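Local coordinates for protein tRNA-splicing ligase RtcB (Thermus thermophilus, PDB 2EPG) that probably joins RNA ends, using GTP and manganese to ligate a 3'-phosphate or 2',3'-cyclic phosphate end to a 5'-hydroxyl end in RNA splicing and repair, at residues L232-F237 and S391-G396; F105-G110 and H254-D259. One frame throughout, in Å; residues are numbered along the deposited sequence.

How the contacts relate
Contact 1 packs the end of helix 228-234 against strand 391-395, and contact 2 packs the loop that leads into strand 110-119 against helix 250-265. Their centres are 28 Å apart, on opposite sides of the centre of the chain, and their nearest atoms about 11 Å. Along the chain the segments alternate, in the order 105-110, 232-237, 254-259, 391-396, so the chain between the two segments of each contact contains a segment of the other. Strands 110-119, 240-247, 216-225, 474-486 and 391-395 pair antiparallel one after another and connect the two places. One segment of each contact holds a predicted ligand residue, Asp-106 for manganese and Ser-391 for GMP, consistent with two flanks of one active-site region.

Contact 1: L232-F237 and S391-G396; sequences LAFGLF and SYVLAG
The Phe-234 ring and the Leu-236 side chain lie over one side of strand 391-395, where Val-393 and Ala-395 have CB atoms that point toward them. Packing is closest along the CD2-CE2-CZ side of the ring. Its CD2 lies 3.9 Å from Val-393 CG1, and its CZ 4.0 Å from Ala-395 CB, both approached obliquely. Between these methyls the ring turns an edge to the strand backbone, with CE2 3.7 Å from Leu-394 O near the ring plane. The CG of Phe-234 stands anti to its own carbonyl carbon (chi1 -70°), which swings the ring past Val-393, the two side chains running in opposite directions. Leu-236 meets Val-393 tip to tip, its CD1 4.0 Å from Val-393 CG1 and as far from CG2, resting on both branches of the valine. Tyr-374 adds an edge-to-face ring contact to Phe-234, and Val-222 of strand 216-225 touches Leu-236. The looser side is the turn itself: exposed Gly-235, the first residue past the helix, has the positive phi of a Schellman motif, and its N donates a hydrogen bond to Leu-232 O at 3.1 Å. The backbones stay well apart, the closest CA atoms, of Phe-234 and Ala-395, being 9.4 Å from each other. This is apolar packing of a helix C-terminus on a beta strand, and that strand begins at Ser-391 of the predicted GMP site.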
ATOM      1  N   LEU A 232      -7.779 -17.295  12.367  1.00 29.74           N
ATOM      2  CA  LEU A 232      -9.006 -18.019  12.050  1.00 30.72           C
ATOM      3  C   LEU A 232      -9.947 -17.110  11.271  1.00 30.18           C
ATOM      4  O   LEU A 232     -10.499 -17.503  10.242  1.00 29.52           O
ATOM      5  CB  LEU A 232      -9.723 -18.468  13.329  1.00 33.70           C
ATOM      6  CG  LEU A 232     -11.098 -19.095  13.063  1.00 37.68           C
ATOM      7  CD1 LEU A 232     -10.894 -20.462  12.396  1.00 37.13           C
ATOM      8  CD2 LEU A 232     -11.889 -19.242  14.368  1.00 39.05           C
ATOM      9  N   ALA A 233     -10.137 -15.895  11.779  1.00 27.67           N
ATOM     10  CA  ALA A 233     -11.002 -14.933  11.124  1.00 28.25           C
ATOM     11  C   ALA A 233     -10.515 -14.596   9.712  1.00 29.11           C
ATOM     12  O   ALA A 233     -11.329 -14.429   8.816  1.00 29.68           O
ATOM     13  CB  ALA A 233     -11.103 -13.657  11.969  1.00 29.17           C
ATOM     14  N   PHE A 234      -9.199 -14.496   9.513  1.00 28.44           N
ATOM     15  CA  PHE A 234      -8.640 -14.171   8.189  1.00 27.65           C
ATOM     16  C   PHE A 234      -8.506 -15.416   7.316  1.00 29.00           C
ATOM     17  O   PHE A 234      -8.104 -15.314   6.155  1.00 29.07           O
ATOM     18  CB  PHE A 234      -7.232 -13.543   8.289  1.00 23.66           C
ATOM     19  CG  PHE A 234      -7.204 -12.147   8.855  1.00 24.19           C
ATOM     20  CD1 PHE A 234      -8.384 -11.436   9.089  1.00 21.09           C
ATOM     21  CD2 PHE A 234      -5.983 -11.551   9.176  1.00 22.55           C
ATOM     22  CE1 PHE A 234      -8.357 -10.160   9.644  1.00 22.84           C
ATOM     23  CE2 PHE A 234      -5.936 -10.273   9.732  1.00 21.91           C
ATOM     24  CZ  PHE A 234      -7.125  -9.570   9.970  1.00 22.00           C
ATOM     25  N   GLY A 235      -8.802 -16.586   7.878  1.00 29.10           N
ATOM     26  CA  GLY A 235      -8.690 -17.813   7.107  1.00 28.67           C
ATOM     27  C   GLY A 235      -7.248 -18.225   6.853  1.00 28.96           C
ATOM     28  O   GLY A 235      -6.918 -18.714   5.769  1.00 29.26           O
ATOM     29  N   LEU A 236      -6.382 -18.008   7.840  1.00 25.71           N
ATOM     30  CA  LEU A 236      -4.972 -18.368   7.726  1.00 26.75           C
ATOM     31  C   LEU A 236      -4.628 -19.556   8.633  1.00 27.07           C
ATOM     32  O   LEU A 236      -5.179 -19.685   9.723  1.00 27.32           O
ATOM     33  CB  LEU A 236      -4.093 -17.176   8.132  1.00 25.93           C
ATOM     34  CG  LEU A 236      -3.922 -16.026   7.140  1.00 27.03           C
ATOM     35  CD1 LEU A 236      -3.171 -14.857   7.800  1.00 24.34           C
ATOM     36  CD2 LEU A 236      -3.147 -16.551   5.912  1.00 25.66           C
ATOM     37  N   PHE A 237      -3.736 -20.427   8.172  1.00 27.86           N
ATOM     38  CA  PHE A 237      -3.276 -21.565   8.974  1.00 29.18           C
ATOM     39  C   PHE A 237      -1.847 -21.934   8.570  1.00 29.44           C
ATOM     40  O   PHE A 237      -1.440 -21.728   7.430  1.00 29.78           O
ATOM     41  CB  PHE A 237      -4.225 -22.779   8.852  1.00 28.29           C
ATOM     42  CG  PHE A 237      -4.309 -23.373   7.473  1.00 28.93           C
ATOM     43  CD1 PHE A 237      -3.458 -24.409   7.094  1.00 29.53           C
ATOM     44  CD2 PHE A 237      -5.271 -22.931   6.571  1.00 28.04           C
ATOM     45  CE1 PHE A 237      -3.565 -25.005   5.837  1.00 29.81           C
ATOM     46  CE2 PHE A 237      -5.389 -23.516   5.310  1.00 29.66           C
ATOM     47  CZ  PHE A 237      -4.533 -24.557   4.943  1.00 30.23           C
ATOM     48  N   SER A 391       7.233 -12.126   4.895  1.00 32.91           N
ATOM     49  CA  SER A 391       6.134 -11.181   4.770  1.00 31.57           C
ATOM     50  C   SER A 391       5.333 -11.393   6.041  1.00 29.40           C
ATOM     51  O   SER A 391       5.407 -12.465   6.644  1.00 28.12           O
ATOM     52  CB  SER A 391       5.274 -11.493   3.553  1.00 29.41           C
ATOM     53  OG  SER A 391       5.870 -10.944   2.396  1.00 34.56           O
ATOM     54  N   TYR A 392       4.583 -10.388   6.467  1.00 28.55           N
ATOM     55  CA  TYR A 392       3.786 -10.549   7.676  1.00 28.65           C
ATOM     56  C   TYR A 392       2.346 -10.099   7.437  1.00 28.41           C
ATOM     57  O   TYR A 392       2.060  -9.317   6.528  1.00 25.95           O
ATOM     58  CB  TYR A 392       4.373  -9.734   8.841  1.00 26.47           C
ATOM     59  CG  TYR A 392       5.800 -10.105   9.244  1.00 31.50           C
ATOM     60  CD1 TYR A 392       6.901  -9.692   8.485  1.00 31.65           C
ATOM     61  CD2 TYR A 392       6.046 -10.890  10.367  1.00 32.63           C
ATOM     62  CE1 TYR A 392       8.197 -10.055   8.832  1.00 31.66           C
ATOM     63  CE2 TYR A 392       7.346 -11.254  10.722  1.00 34.24           C
ATOM     64  CZ  TYR A 392       8.406 -10.835   9.949  1.00 34.67           C
ATOM     65  OH  TYR A 392       9.679 -11.211  10.302  1.00 41.22           O
ATOM     66  N   VAL A 393       1.439 -10.632   8.239  1.00 27.15           N
ATOM     67  CA  VAL A 393       0.047 -10.242   8.177  1.00 24.67           C
ATOM     68  C   VAL A 393      -0.228  -9.728   9.595  1.00 27.20           C
ATOM     69  O   VAL A 393       0.008 -10.449  10.577  1.00 26.48           O
ATOM     70  CB  VAL A 393      -0.887 -11.435   7.889  1.00 24.02           C
ATOM     71  CG1 VAL A 393      -2.331 -10.961   7.928  1.00 20.98           C
ATOM     72  CG2 VAL A 393      -0.554 -12.058   6.516  1.00 22.63           C
ATOM     73  N   LEU A 394      -0.666  -8.475   9.697  1.00 23.97           N
ATOM     74  CA  LEU A 394      -0.991  -7.880  10.980  1.00 25.45           C
ATOM     75  C   LEU A 394      -2.482  -7.597  10.932  1.00 26.14           C
ATOM     76  O   LEU A 394      -3.138  -7.895   9.937  1.00 26.85           O
ATOM     77  CB  LEU A 394      -0.224  -6.561  11.174  1.00 23.30           C
ATOM     78  CG  LEU A 394       1.276  -6.591  10.832  1.00 27.54           C
ATOM     79  CD1 LEU A 394       1.887  -5.196  11.018  1.00 25.87           C
ATOM     80  CD2 LEU A 394       1.992  -7.600  11.708  1.00 25.76           C
ATOM     81  N   ALA A 395      -3.020  -7.045  12.014  1.00 27.92           N
ATOM     82  CA  ALA A 395      -4.425  -6.667  12.063  1.00 27.52           C
ATOM     83  C   ALA A 395      -4.474  -5.249  12.629  1.00 27.00           C
ATOM     84  O   ALA A 395      -3.672  -4.902  13.501  1.00 26.32           O
ATOM     85  CB  ALA A 395      -5.222  -7.628  12.949  1.00 24.94           C
ATOM     86  N   GLY A 396      -5.399  -4.435  12.122  1.00 26.04           N
ATOM     87  CA  GLY A 396      -5.537  -3.063  12.589  1.00 26.40           C
ATOM     88  C   GLY A 396      -6.060  -3.011  14.015  1.00 26.92           C
ATOM     89  O   GLY A 396      -6.757  -3.916  14.456  1.00 26.65           O
TER

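Contact 2: F105-G110 and H254-D259; sequences FDINCG and HQVCQD
Phe-105 turns one ring face to Cys-257 of helix 250-265, with His-254 set obliquely beside it. Followed outward, the phenylalanine CB sits 3.5 Å from His-254 ND1. From CG, 3.5 Å from Cys-257 SG, to CZ, the ring carbons keep about the same distance from that sulfur, which sits over the ring centre, 3.1 Å from the centroid, a close sulfur-aromatic contact. CD2 also stands over the centre of the imidazole, 3.7 Å above its plane, the two rings inclined at 49°, and CE2 comes 3.6 Å from Gln-258 N. Cys-257 CB adds a CH-pi contact, and SG reaches the ring by extending anti to the backbone N (chi1 -178°). With an alanine replacing Phe-105, SG and the imidazole would probably lose their aromatic partner, leaving a gap beside the helix. Deeper in, the Ile-107 and Val-256 side chains cross at about a right angle, isoleucine CD1 4.0 Å from valine CG1. Asp-106, whose CB points away from the helix, accepts a hydrogen bond at OD2 from Ser-249 N. It begins a type II beta turn to Cys-109 and is, with His-215, a predicted ligand of the first manganese, as in the RtcB family.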
ATOM      1  N   PHE A 105       5.217   8.825  -6.038  1.00 38.56           N
ATOM      2  CA  PHE A 105       4.999   8.666  -7.460  1.00 39.17           C
ATOM      3  C   PHE A 105       4.194   7.450  -7.865  1.00 37.08           C
ATOM      4  O   PHE A 105       3.311   7.562  -8.711  1.00 36.86           O
ATOM      5  CB  PHE A 105       6.331   8.767  -8.214  1.00 43.81           C
ATOM      6  CG  PHE A 105       6.746  10.204  -8.465  1.00 48.79           C
ATOM      7  CD1 PHE A 105       7.216  11.000  -7.419  1.00 50.34           C
ATOM      8  CD2 PHE A 105       6.513  10.804  -9.706  1.00 50.96           C
ATOM      9  CE1 PHE A 105       7.435  12.379  -7.605  1.00 52.96           C
ATOM     10  CE2 PHE A 105       6.726  12.177  -9.901  1.00 50.63           C
ATOM     11  CZ  PHE A 105       7.184  12.965  -8.853  1.00 51.88           C
ATOM     12  N   ASP A 106       4.447   6.296  -7.260  1.00 34.61           N
ATOM     13  CA  ASP A 106       3.657   5.140  -7.643  1.00 34.42           C
ATOM     14  C   ASP A 106       2.345   5.095  -6.848  1.00 32.64           C
ATOM     15  O   ASP A 106       2.239   4.435  -5.823  1.00 32.92           O
ATOM     16  CB  ASP A 106       4.437   3.846  -7.461  1.00 35.08           C
ATOM     17  CG  ASP A 106       3.739   2.656  -8.125  1.00 38.85           C
ATOM     18  OD1 ASP A 106       4.346   1.565  -8.204  1.00 41.14           O
ATOM     19  OD2 ASP A 106       2.578   2.813  -8.562  1.00 35.43           O
ATOM     20  N   ILE A 107       1.355   5.830  -7.342  1.00 31.57           N
ATOM     21  CA  ILE A 107       0.047   5.915  -6.722  1.00 28.91           C
ATOM     22  C   ILE A 107      -0.589   4.553  -6.600  1.00 29.02           C
ATOM     23  O   ILE A 107      -0.709   3.800  -7.573  1.00 28.58           O
ATOM     24  CB  ILE A 107      -0.874   6.864  -7.507  1.00 27.53           C
ATOM     25  CG1 ILE A 107      -0.249   8.267  -7.503  1.00 26.13           C
ATOM     26  CG2 ILE A 107      -2.293   6.893  -6.874  1.00 20.02           C
ATOM     27  CD1 ILE A 107      -0.949   9.287  -8.402  1.00 27.65           C
ATOM     28  N   ASN A 108      -1.000   4.257  -5.375  1.00 29.30           N
ATOM     29  CA  ASN A 108      -1.608   2.986  -5.009  1.00 28.59           C
ATOM     30  C   ASN A 108      -0.740   1.793  -5.314  1.00 28.58           C
ATOM     31  O   ASN A 108      -1.242   0.738  -5.692  1.00 28.75           O
ATOM     32  CB  ASN A 108      -2.988   2.775  -5.628  1.00 30.28           C
ATOM     33  CG  ASN A 108      -3.727   1.562  -5.014  1.00 33.49           C
ATOM     34  OD1 ASN A 108      -3.243   0.938  -4.051  1.00 34.19           O
ATOM     35  ND2 ASN A 108      -4.896   1.231  -5.564  1.00 27.89           N
ATOM     36  N   CYS A 109       0.574   1.973  -5.196  1.00 28.19           N
ATOM     37  CA  CYS A 109       1.477   0.841  -5.316  1.00 28.82           C
ATOM     38  C   CYS A 109       0.920   0.137  -4.074  1.00 28.44           C
ATOM     39  O   CYS A 109       0.713   0.783  -3.031  1.00 26.06           O
ATOM     40  CB  CYS A 109       2.930   1.262  -5.046  1.00 30.60           C
ATOM     41  SG  CYS A 109       4.080  -0.128  -4.746  1.00 41.56           S
ATOM     42  N   GLY A 110       0.640  -1.152  -4.172  1.00 27.68           N
ATOM     43  CA  GLY A 110       0.067  -1.815  -3.023  1.00 27.83           C
ATOM     44  C   GLY A 110       0.280  -3.307  -3.008  1.00 27.06           C
ATOM     45  O   GLY A 110       1.100  -3.832  -3.760  1.00 25.45           O
ATOM     46  N   HIS A 254       2.705   7.192 -11.998  1.00 32.65           N
ATOM     47  CA  HIS A 254       3.942   7.949 -11.941  1.00 36.50           C
ATOM     48  C   HIS A 254       3.764   9.258 -12.730  1.00 35.21           C
ATOM     49  O   HIS A 254       4.115  10.338 -12.251  1.00 35.24           O
ATOM     50  CB  HIS A 254       5.073   7.114 -12.547  1.00 40.90           C
ATOM     51  CG  HIS A 254       6.434   7.689 -12.334  1.00 45.66           C
ATOM     52  ND1 HIS A 254       7.225   7.346 -11.258  1.00 49.62           N
ATOM     53  CD2 HIS A 254       7.154   8.574 -13.064  1.00 48.74           C
ATOM     54  CE1 HIS A 254       8.377   7.990 -11.338  1.00 49.99           C
ATOM     55  NE2 HIS A 254       8.358   8.742 -12.425  1.00 50.16           N
ATOM     56  N   GLN A 255       3.208   9.152 -13.935  1.00 34.37           N
ATOM     57  CA  GLN A 255       3.002  10.322 -14.790  1.00 35.16           C
ATOM     58  C   GLN A 255       2.056  11.322 -14.140  1.00 34.59           C
ATOM     59  O   GLN A 255       2.319  12.513 -14.149  1.00 35.38           O
ATOM     60  CB  GLN A 255       2.452   9.900 -16.160  1.00 35.85           C
ATOM     61  CG  GLN A 255       2.497  11.005 -17.223  1.00 36.44           C
ATOM     62  CD  GLN A 255       3.896  11.546 -17.421  1.00 34.80           C
ATOM     63  OE1 GLN A 255       4.814  10.797 -17.715  1.00 38.73           O
ATOM     64  NE2 GLN A 255       4.066  12.850 -17.247  1.00 35.07           N
ATOM     65  N   VAL A 256       0.950  10.837 -13.576  1.00 35.31           N
ATOM     66  CA  VAL A 256      -0.006  11.710 -12.904  1.00 32.41           C
ATOM     67  C   VAL A 256       0.666  12.506 -11.782  1.00 33.12           C
ATOM     68  O   VAL A 256       0.352  13.682 -11.555  1.00 34.46           O
ATOM     69  CB  VAL A 256      -1.191  10.895 -12.312  1.00 32.47           C
ATOM     70  CG1 VAL A 256      -2.009  11.772 -11.355  1.00 29.99           C
ATOM     71  CG2 VAL A 256      -2.074  10.396 -13.429  1.00 29.87           C
ATOM     72  N   CYS A 257       1.598  11.877 -11.080  1.00 32.43           N
ATOM     73  CA  CYS A 257       2.286  12.572 -10.002  1.00 35.14           C
ATOM     74  C   CYS A 257       3.136  13.689 -10.597  1.00 34.40           C
ATOM     75  O   CYS A 257       3.133  14.821 -10.109  1.00 34.57           O
ATOM     76  CB  CYS A 257       3.167  11.600  -9.203  1.00 35.00           C
ATOM     77  SG  CYS A 257       4.055  12.353  -7.783  1.00 40.92           S
ATOM     78  N   GLN A 258       3.856  13.359 -11.663  1.00 36.20           N
ATOM     79  CA  GLN A 258       4.725  14.313 -12.352  1.00 37.50           C
ATOM     80  C   GLN A 258       3.937  15.483 -12.926  1.00 35.22           C
ATOM     81  O   GLN A 258       4.312  16.635 -12.752  1.00 35.04           O
ATOM     82  CB  GLN A 258       5.482  13.613 -13.481  1.00 39.01           C
ATOM     83  CG  GLN A 258       6.326  14.549 -14.325  1.00 45.54           C
ATOM     84  CD  GLN A 258       7.562  15.046 -13.596  1.00 48.44           C
ATOM     85  OE1 GLN A 258       8.476  14.270 -13.307  1.00 53.27           O
ATOM     86  NE2 GLN A 258       7.596  16.343 -13.290  1.00 49.96           N
ATOM     87  N   ASP A 259       2.840  15.174 -13.608  1.00 35.40           N
ATOM     88  CA  ASP A 259       1.984  16.189 -14.216  1.00 34.02           C
ATOM     89  C   ASP A 259       1.513  17.211 -13.193  1.00 35.25           C
ATOM     90  O   ASP A 259       1.533  18.414 -13.451  1.00 35.59           O
ATOM     91  CB  ASP A 259       0.746  15.546 -14.850  1.00 34.39           C
ATOM     92  CG  ASP A 259       1.070  14.681 -16.060  1.00 35.51           C
ATOM     93  OD1 ASP A 259       0.184  13.904 -16.477  1.00 35.01           O
ATOM     94  OD2 ASP A 259       2.191  14.779 -16.603  1.00 36.52           O
TER